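Local atomic coordinates of regulator of Ty1 transposition protein 107 (Saccharomyces cerevisiae, PDB entry 3T7K), a protein that binds phosphorylated histone H2A through C-terminal tandem BRCT repeats during DNA damage repair. Residues K10-F15 / I40-Q45; S77-P82 / K162-E167. One frame throughout, in Å; residues are numbered along the deposited sequence.

Interaction 1 of 2, residues K10-F15 / I40-Q45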
ATOM      1  N   LYS C  10      14.167  26.710  15.564  1.00 60.49           N
ATOM      2  CA  LYS C  10      14.744  27.314  16.754  1.00 59.77           C
ATOM      3  C   LYS C  10      14.133  26.681  17.997  1.00 58.65           C
ATOM      4  O   LYS C  10      14.846  26.260  18.908  1.00 58.16           O
ATOM      5  CB  LYS C  10      14.539  28.832  16.762  1.00 60.69           C
ATOM      6  CG  LYS C  10      14.959  29.494  18.066  0.41 61.06           C
ATOM      7  CD  LYS C  10      16.409  29.177  18.406  0.41 59.77           C
ATOM      8  CE  LYS C  10      16.769  29.639  19.811  1.00 61.52           C
ATOM      9  NZ  LYS C  10      18.208  29.377  20.115  0.60 65.43           N
ATOM     10  N   ILE C  11      12.807  26.611  18.035  1.00 58.89           N
ATOM     11  CA  ILE C  11      12.118  25.945  19.135  1.00 57.68           C
ATOM     12  C   ILE C  11      12.688  24.540  19.360  1.00 56.11           C
ATOM     13  O   ILE C  11      12.881  24.112  20.503  1.00 52.65           O
ATOM     14  CB  ILE C  11      10.604  25.814  18.855  1.00 61.42           C
ATOM     15  CG1 ILE C  11       9.947  27.200  18.740  1.00 61.01           C
ATOM     16  CG2 ILE C  11       9.938  24.962  19.932  1.00 56.21           C
ATOM     17  CD1 ILE C  11       9.910  27.968  20.045  1.00 61.56           C
ATOM     18  N   LEU C  12      12.962  23.837  18.264  1.00 53.84           N
ATOM     19  CA  LEU C  12      13.383  22.439  18.323  1.00 56.19           C
ATOM     20  C   LEU C  12      14.905  22.270  18.402  1.00 56.06           C
ATOM     21  O   LEU C  12      15.409  21.164  18.626  1.00 52.86           O
ATOM     22  CB  LEU C  12      12.824  21.666  17.128  1.00 52.64           C
ATOM     23  CG  LEU C  12      11.299  21.499  17.094  1.00 54.25           C
ATOM     24  CD1 LEU C  12      10.851  20.990  15.736  1.00 50.00           C
ATOM     25  CD2 LEU C  12      10.815  20.576  18.205  1.00 47.82           C
ATOM     26  N   ALA C  13      15.631  23.367  18.223  1.00 56.30           N
ATOM     27  CA  ALA C  13      17.083  23.340  18.337  1.00 55.70           C
ATOM     28  C   ALA C  13      17.444  22.896  19.745  1.00 55.27           C
ATOM     29  O   ALA C  13      18.408  22.164  19.953  1.00 52.92           O
ATOM     30  CB  ALA C  13      17.667  24.718  18.044  1.00 57.09           C
ATOM     31  N   ARG C  14      16.629  23.318  20.706  1.00 57.21           N
ATOM     32  CA  ARG C  14      16.894  23.074  22.115  1.00 53.88           C
ATOM     33  C   ARG C  14      16.839  21.599  22.515  1.00 58.78           C
ATOM     34  O   ARG C  14      17.151  21.258  23.657  1.00 61.91           O
ATOM     35  CB  ARG C  14      15.918  23.882  22.974  1.00 59.39           C
ATOM     36  CG  ARG C  14      16.235  23.850  24.457  0.56 58.53           C
ATOM     37  CD  ARG C  14      15.261  24.692  25.257  0.31 58.92           C
ATOM     38  CZ  ARG C  14      13.405  23.107  25.604  1.00 56.84           C
ATOM     39  NH1 ARG C  14      14.199  22.303  26.300  0.82 57.66           N
ATOM     40  NH2 ARG C  14      12.133  22.779  25.414  0.47 57.91           N
ATOM     41  N   PHE C  15      16.440  20.720  21.596  1.00 58.80           N
ATOM     42  CA  PHE C  15      16.355  19.292  21.919  1.00 54.78           C
ATOM     43  C   PHE C  15      17.509  18.472  21.336  1.00 53.50           C
ATOM     44  O   PHE C  15      17.926  18.685  20.197  1.00 57.33           O
ATOM     45  CB  PHE C  15      15.004  18.711  21.492  1.00 52.45           C
ATOM     46  CG  PHE C  15      13.846  19.282  22.247  1.00 54.44           C
ATOM     47  CD1 PHE C  15      13.153  20.372  21.752  1.00 52.94           C
ATOM     48  CD2 PHE C  15      13.467  18.748  23.467  1.00 55.74           C
ATOM     49  CE1 PHE C  15      12.094  20.913  22.453  1.00 54.14           C
ATOM     50  CE2 PHE C  15      12.402  19.280  24.173  1.00 51.22           C
ATOM     51  CZ  PHE C  15      11.721  20.368  23.669  1.00 54.87           C
ATOM     52  N   ILE C  40       2.330  23.583  13.738  1.00 47.77           N
ATOM     53  CA  ILE C  40       2.169  22.589  12.683  1.00 48.00           C
ATOM     54  C   ILE C  40       3.513  22.120  12.185  1.00 47.58           C
ATOM     55  O   ILE C  40       3.733  20.923  12.023  1.00 44.40           O
ATOM     56  CB  ILE C  40       1.208  23.029  11.526  1.00 55.32           C
ATOM     57  CG1 ILE C  40       1.401  22.143  10.285  1.00 48.33           C
ATOM     58  CG2 ILE C  40       1.359  24.531  11.190  1.00 55.91           C
ATOM     59  CD1 ILE C  40       2.521  22.590   9.351  1.00 51.36           C
ATOM     60  N   GLU C  41       4.434  23.054  11.993  1.00 50.72           N
ATOM     61  CA  GLU C  41       5.767  22.716  11.518  1.00 48.15           C
ATOM     62  C   GLU C  41       6.537  21.835  12.520  1.00 45.89           C
ATOM     63  O   GLU C  41       7.311  20.959  12.124  1.00 46.20           O
ATOM     64  CB  GLU C  41       6.555  23.990  11.208  1.00 51.41           C
ATOM     65  CG  GLU C  41       7.860  23.701  10.528  0.80 54.43           C
ATOM     66  OE1 GLU C  41       6.849  22.773   8.590  0.49 58.57           O
ATOM     67  OE2 GLU C  41       8.449  21.617   9.552  0.62 55.57           O
ATOM     68  N   ILE C  42       6.315  22.070  13.812  1.00 45.04           N
ATOM     69  CA  ILE C  42       6.857  21.217  14.861  1.00 44.75           C
ATOM     70  C   ILE C  42       6.384  19.774  14.690  1.00 45.85           C
ATOM     71  O   ILE C  42       7.198  18.853  14.646  1.00 43.33           O
ATOM     72  CB  ILE C  42       6.443  21.704  16.266  1.00 47.10           C
ATOM     73  CG1 ILE C  42       7.089  23.052  16.595  1.00 51.50           C
ATOM     74  CG2 ILE C  42       6.842  20.698  17.321  1.00 48.61           C
ATOM     75  CD1 ILE C  42       6.748  23.543  18.000  1.00 52.33           C
ATOM     76  N   LEU C  43       5.066  19.578  14.606  1.00 46.01           N
ATOM     77  CA  LEU C  43       4.490  18.244  14.446  1.00 41.91           C
ATOM     78  C   LEU C  43       5.129  17.463  13.309  1.00 41.00           C
ATOM     79  O   LEU C  43       5.488  16.289  13.481  1.00 38.17           O
ATOM     80  CB  LEU C  43       2.971  18.331  14.238  1.00 41.75           C
ATOM     81  CG  LEU C  43       2.246  18.893  15.453  1.00 42.86           C
ATOM     82  CD1 LEU C  43       0.749  19.043  15.197  1.00 49.76           C
ATOM     83  CD2 LEU C  43       2.496  18.001  16.649  1.00 41.59           C
ATOM     84  N   ASN C  44       5.271  18.098  12.148  1.00 39.35           N
ATOM     85  CA  ASN C  44       5.873  17.412  11.005  1.00 43.04           C
ATOM     86  C   ASN C  44       7.313  17.029  11.308  1.00 40.27           C
ATOM     87  O   ASN C  44       7.786  15.961  10.911  1.00 40.74           O
ATOM     88  CB  ASN C  44       5.809  18.284   9.754  1.00 42.81           C
ATOM     89  CG  ASN C  44       4.492  19.036   9.638  1.00 54.39           C
ATOM     90  OD1 ASN C  44       4.462  20.267   9.738  1.00 55.78           O
ATOM     91  ND2 ASN C  44       3.387  18.297   9.429  1.00 48.75           N
ATOM     92  N   GLN C  45       8.013  17.888  12.035  1.00 41.22           N
ATOM     93  CA  GLN C  45       9.382  17.556  12.426  1.00 42.16           C
ATOM     94  C   GLN C  45       9.409  16.341  13.342  1.00 42.23           C
ATOM     95  O   GLN C  45      10.413  15.645  13.419  1.00 43.15           O
ATOM     96  CB  GLN C  45      10.065  18.752  13.090  1.00 42.76           C
ATOM     97  CG  GLN C  45      10.518  19.820  12.093  1.00 52.16           C
ATOM     98  CD  GLN C  45      11.113  19.219  10.828  1.00 53.39           C
ATOM     99  OE1 GLN C  45      12.082  18.460  10.882  0.45 47.43           O
ATOM    100  NE2 GLN C  45      10.520  19.547   9.683  0.43 51.14           N
TER
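At the outer end of the N-terminal BRCT repeat, Ile11 and Leu12 of helix 8-13 pack against Ile42 and Gln45 of helix 37-45, the helix of the beta-alpha-beta crossover that joins strands 23-27 and 48-50, parallel neighbours in the sheet. The backbones come nearest at Leu12 and Ile42, whose CA atoms lie 7.5 Å apart, and every contact between the segments is of aliphatic carbon with aliphatic carbon. Ile42 uses both of its branches. Its CG1 arm runs on fully extended (chi2 -178°) and carries CD1 to within 4.0 Å of Ile11 CG2, the two isoleucines crossing at about a right angle, while the short branch CG2 meets Leu12 CD2 at 4.1 Å. Leu12 is split in the same manner: its second methyl, CD1, rests on the base of the Gln45 side chain, 3.6 Å from CB and 3.8 Å from CG. A bend in that glutamine at chi2 (-40°) turns the amide away from helix 8-13, leaving the methylene groups to make the contact. Ile99 of helix 90-99 touches Ile11, Leu12 and Ile42 and so draws a third helix into the same apolar cluster, and Ala8, earlier on helix 8-13, also reaches Ile42. Leu12 and Ile42 are buried, whereas Gln45 lies on the exposed side. With no hydrogen bond or salt bridge between the segments and just 164 Å² of surface buried, the contact depends on the fit of methyl and methylene groups and on the water they exclude.

Interaction 2 of 2, residues S77-P82 / K162-E167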
ATOM      1  N   SER C  77     -12.215   6.042   9.824  1.00 36.95           N
ATOM      2  CA  SER C  77     -10.918   5.700  10.396  1.00 36.10           C
ATOM      3  C   SER C  77     -10.884   4.198  10.674  1.00 36.25           C
ATOM      4  O   SER C  77      -9.814   3.585  10.710  1.00 33.26           O
ATOM      5  CB  SER C  77     -10.656   6.482  11.677  1.00 31.80           C
ATOM      6  OG  SER C  77     -11.291   5.874  12.782  1.00 32.83           O
ATOM      7  N   LEU C  78     -12.060   3.596  10.855  1.00 32.50           N
ATOM      8  CA  LEU C  78     -12.119   2.159  11.122  1.00 31.72           C
ATOM      9  C   LEU C  78     -11.904   1.307   9.871  1.00 30.58           C
ATOM     10  O   LEU C  78     -11.909   0.077   9.943  1.00 28.91           O
ATOM     11  CB  LEU C  78     -13.408   1.775  11.859  1.00 34.26           C
ATOM     12  CG  LEU C  78     -13.323   2.208  13.326  1.00 35.24           C
ATOM     13  CD1 LEU C  78     -14.691   2.283  13.981  1.00 39.86           C
ATOM     14  CD2 LEU C  78     -12.386   1.268  14.104  1.00 37.07           C
ATOM     15  N   SER C  79     -11.698   1.958   8.730  1.00 28.69           N
ATOM     16  CA  SER C  79     -11.232   1.241   7.547  1.00 32.42           C
ATOM     17  C   SER C  79      -9.841   1.693   7.105  1.00 32.65           C
ATOM     18  O   SER C  79      -9.494   1.561   5.932  1.00 33.53           O
ATOM     19  CB  SER C  79     -12.190   1.419   6.373  1.00 29.62           C
ATOM     20  OG  SER C  79     -12.262   2.791   6.046  1.00 36.41           O
ATOM     21  N   PHE C  80      -9.046   2.230   8.026  1.00 34.34           N
ATOM     22  CA  PHE C  80      -7.656   2.501   7.696  1.00 29.15           C
ATOM     23  C   PHE C  80      -6.923   1.164   7.522  1.00 32.24           C
ATOM     24  O   PHE C  80      -7.378   0.123   8.017  1.00 32.68           O
ATOM     25  CB  PHE C  80      -7.000   3.369   8.769  1.00 32.78           C
ATOM     26  CG  PHE C  80      -7.455   4.801   8.756  1.00 31.14           C
ATOM     27  CD1 PHE C  80      -8.346   5.252   7.799  1.00 35.11           C
ATOM     28  CD2 PHE C  80      -6.980   5.698   9.691  1.00 33.44           C
ATOM     29  CE1 PHE C  80      -8.769   6.579   7.789  1.00 34.02           C
ATOM     30  CE2 PHE C  80      -7.388   7.017   9.694  1.00 32.23           C
ATOM     31  CZ  PHE C  80      -8.290   7.461   8.735  1.00 37.09           C
ATOM     32  N   GLU C  81      -5.790   1.191   6.828  1.00 35.31           N
ATOM     33  CA  GLU C  81      -5.111  -0.033   6.418  1.00 35.65           C
ATOM     34  C   GLU C  81      -3.628  -0.097   6.819  1.00 40.60           C
ATOM     35  O   GLU C  81      -2.737   0.013   5.970  1.00 41.46           O
ATOM     36  CB  GLU C  81      -5.257  -0.185   4.908  1.00 40.97           C
ATOM     37  CG  GLU C  81      -6.729  -0.284   4.461  1.00 41.28           C
ATOM     38  CD  GLU C  81      -6.891  -0.222   2.948  1.00 49.90           C
ATOM     39  OE1 GLU C  81      -5.864  -0.288   2.233  1.00 53.06           O
ATOM     40  OE2 GLU C  81      -8.042  -0.098   2.477  1.00 51.52           O
ATOM     41  N   PRO C  82      -3.354  -0.291   8.115  1.00 37.47           N
ATOM     42  CA  PRO C  82      -4.366  -0.432   9.158  1.00 34.06           C
ATOM     43  C   PRO C  82      -4.526   0.845   9.955  1.00 34.35           C
ATOM     44  O   PRO C  82      -3.755   1.795   9.775  1.00 33.55           O
ATOM     45  CB  PRO C  82      -3.754  -1.496  10.061  1.00 34.30           C
ATOM     46  CG  PRO C  82      -2.260  -1.148  10.018  1.00 36.96           C
ATOM     47  CD  PRO C  82      -2.000  -0.604   8.620  1.00 39.18           C
ATOM     48  N   LYS C 162     -19.014   2.557   1.473  1.00 33.73           N
ATOM     49  CA  LYS C 162     -18.114   2.069   0.446  1.00 35.17           C
ATOM     50  C   LYS C 162     -16.717   1.942   1.049  1.00 38.30           C
ATOM     51  O   LYS C 162     -15.950   1.045   0.680  1.00 38.82           O
ATOM     52  CB  LYS C 162     -18.123   2.994  -0.772  1.00 40.49           C
ATOM     53  CG  LYS C 162     -19.372   2.857  -1.623  1.00 40.32           C
ATOM     54  CD  LYS C 162     -19.381   3.855  -2.778  1.00 46.09           C
ATOM     55  CE  LYS C 162     -19.835   5.236  -2.318  0.75 43.55           C
ATOM     56  NZ  LYS C 162     -19.912   6.207  -3.450  0.52 43.96           N
ATOM     57  N   ALA C 163     -16.394   2.813   2.001  1.00 35.38           N
ATOM     58  CA  ALA C 163     -15.087   2.708   2.662  1.00 36.56           C
ATOM     59  C   ALA C 163     -15.002   1.371   3.369  1.00 38.32           C
ATOM     60  O   ALA C 163     -13.912   0.869   3.618  1.00 36.27           O
ATOM     61  CB  ALA C 163     -14.859   3.859   3.650  1.00 31.92           C
ATOM     62  N   HIS C 164     -16.160   0.773   3.665  1.00 32.12           N
ATOM     63  CA  HIS C 164     -16.178  -0.441   4.466  1.00 30.39           C
ATOM     64  C   HIS C 164     -16.589  -1.678   3.659  1.00 32.69           C
ATOM     65  O   HIS C 164     -17.094  -2.661   4.209  1.00 31.40           O
ATOM     66  CB  HIS C 164     -17.060  -0.272   5.717  1.00 34.68           C
ATOM     67  CG  HIS C 164     -16.386   0.453   6.845  1.00 30.15           C
ATOM     68  ND1 HIS C 164     -15.554  -0.181   7.748  1.00 33.63           N
ATOM     69  CD2 HIS C 164     -16.431   1.751   7.226  1.00 28.21           C
ATOM     70  CE1 HIS C 164     -15.108   0.696   8.628  1.00 30.40           C
ATOM     71  NE2 HIS C 164     -15.628   1.878   8.336  1.00 35.26           N
ATOM     72  N   GLY C 165     -16.360  -1.623   2.352  1.00 30.43           N
ATOM     73  CA  GLY C 165     -16.437  -2.812   1.531  1.00 30.85           C
ATOM     74  C   GLY C 165     -17.683  -2.964   0.675  1.00 34.74           C
ATOM     75  O   GLY C 165     -17.820  -3.938  -0.047  1.00 38.02           O
ATOM     76  N   ILE C 166     -18.600  -2.013   0.765  1.00 31.76           N
ATOM     77  CA  ILE C 166     -19.756  -2.004  -0.127  1.00 37.19           C
ATOM     78  C   ILE C 166     -19.391  -1.412  -1.506  1.00 38.72           C
ATOM     79  O   ILE C 166     -18.897  -0.289  -1.607  1.00 39.63           O
ATOM     80  CB  ILE C 166     -20.935  -1.254   0.532  1.00 34.69           C
ATOM     81  CG1 ILE C 166     -21.290  -1.953   1.852  1.00 35.06           C
ATOM     82  CG2 ILE C 166     -22.141  -1.181  -0.417  1.00 38.32           C
ATOM     83  CD1 ILE C 166     -22.698  -1.666   2.375  1.00 37.96           C
ATOM     84  N   GLU C 167     -19.617  -2.179  -2.565  1.00 41.50           N
ATOM     85  CA  GLU C 167     -19.210  -1.750  -3.904  1.00 41.38           C
ATOM     86  C   GLU C 167     -20.265  -0.924  -4.648  1.00 41.64           C
ATOM     87  O   GLU C 167     -19.934   0.024  -5.356  1.00 44.26           O
ATOM     88  CB  GLU C 167     -18.779  -2.956  -4.740  1.00 41.35           C
ATOM     89  CG  GLU C 167     -17.323  -3.347  -4.502  0.37 45.59           C
ATOM     90  CD  GLU C 167     -17.108  -4.847  -4.445  0.38 47.68           C
ATOM     91  OE1 GLU C 167     -17.749  -5.580  -5.227  0.52 49.66           O
ATOM     92  OE2 GLU C 167     -16.296  -5.292  -3.608  0.55 50.22           O
TER
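Leu78 and Ser79 meet Ala163 and His164 where the two BRCT repeats pack together, an interface that in tandem BRCT proteins is built from a helix of the first repeat set against two helices of the second. Here a type I turn from Ser77 to Phe80 follows helix 72-77, and it faces the Schellman motif, with Gly165 as its C-prime residue, that ends helix 154-163. No hydrogen bond spans the two segments. The tight part centres on the buried imidazole of His164 and on Ser79 CB. That carbon sits over one ring face in a CH-pi contact, 3.9 Å from the centroid and 16° off the normal, and also makes the nearest approach across the segments, 3.3 Å to Ala163 O. Leu78 CB lies at the ring edge in its plane, 3.8 Å from His164 CE1. The ring's NE2 hydrogen-bonds to Leu75 O of helix 72-77, which fixes its rotation across the repeat boundary, and Ile236 of helix 229-237 also packs on the histidine. With alanine at this position, Leu75 O is likely to lose its partner and a gap to open beside Ser79 CB and Leu78 CB. Packing is looser on the more exposed side, where the loop runs on to Glu81 and the hydroxyl of Ser79 approaches the helix end. Ser79 OG stands between its backbone N and carbonyl carbon (chi1 61°) and bonds back to Lys76 O; toward Ala163 it makes only van der Waals contacts, at 3.5 Å from O and 3.7 Å from CB.

Interaction 1 closes before interaction 2 opens along the chain, and their centres lie 33 Å apart, with nearest atoms about 16 Å from each other. Both draw on the N-terminal BRCT repeat. Interaction 1 joins helices 8-13 and 37-45 within that repeat, far from the centre of the chain. Interaction 2 lies about 7 Å from that centre and joins the loop between helix 72-77 and strand 85-87 to the end of helix 154-163 in the second repeat. One contact thus belongs to the packing of a single repeat, the other to the interface between the repeats, and so probably to how the two are set against each other in the tandem unit that recognises phosphorylated H2A.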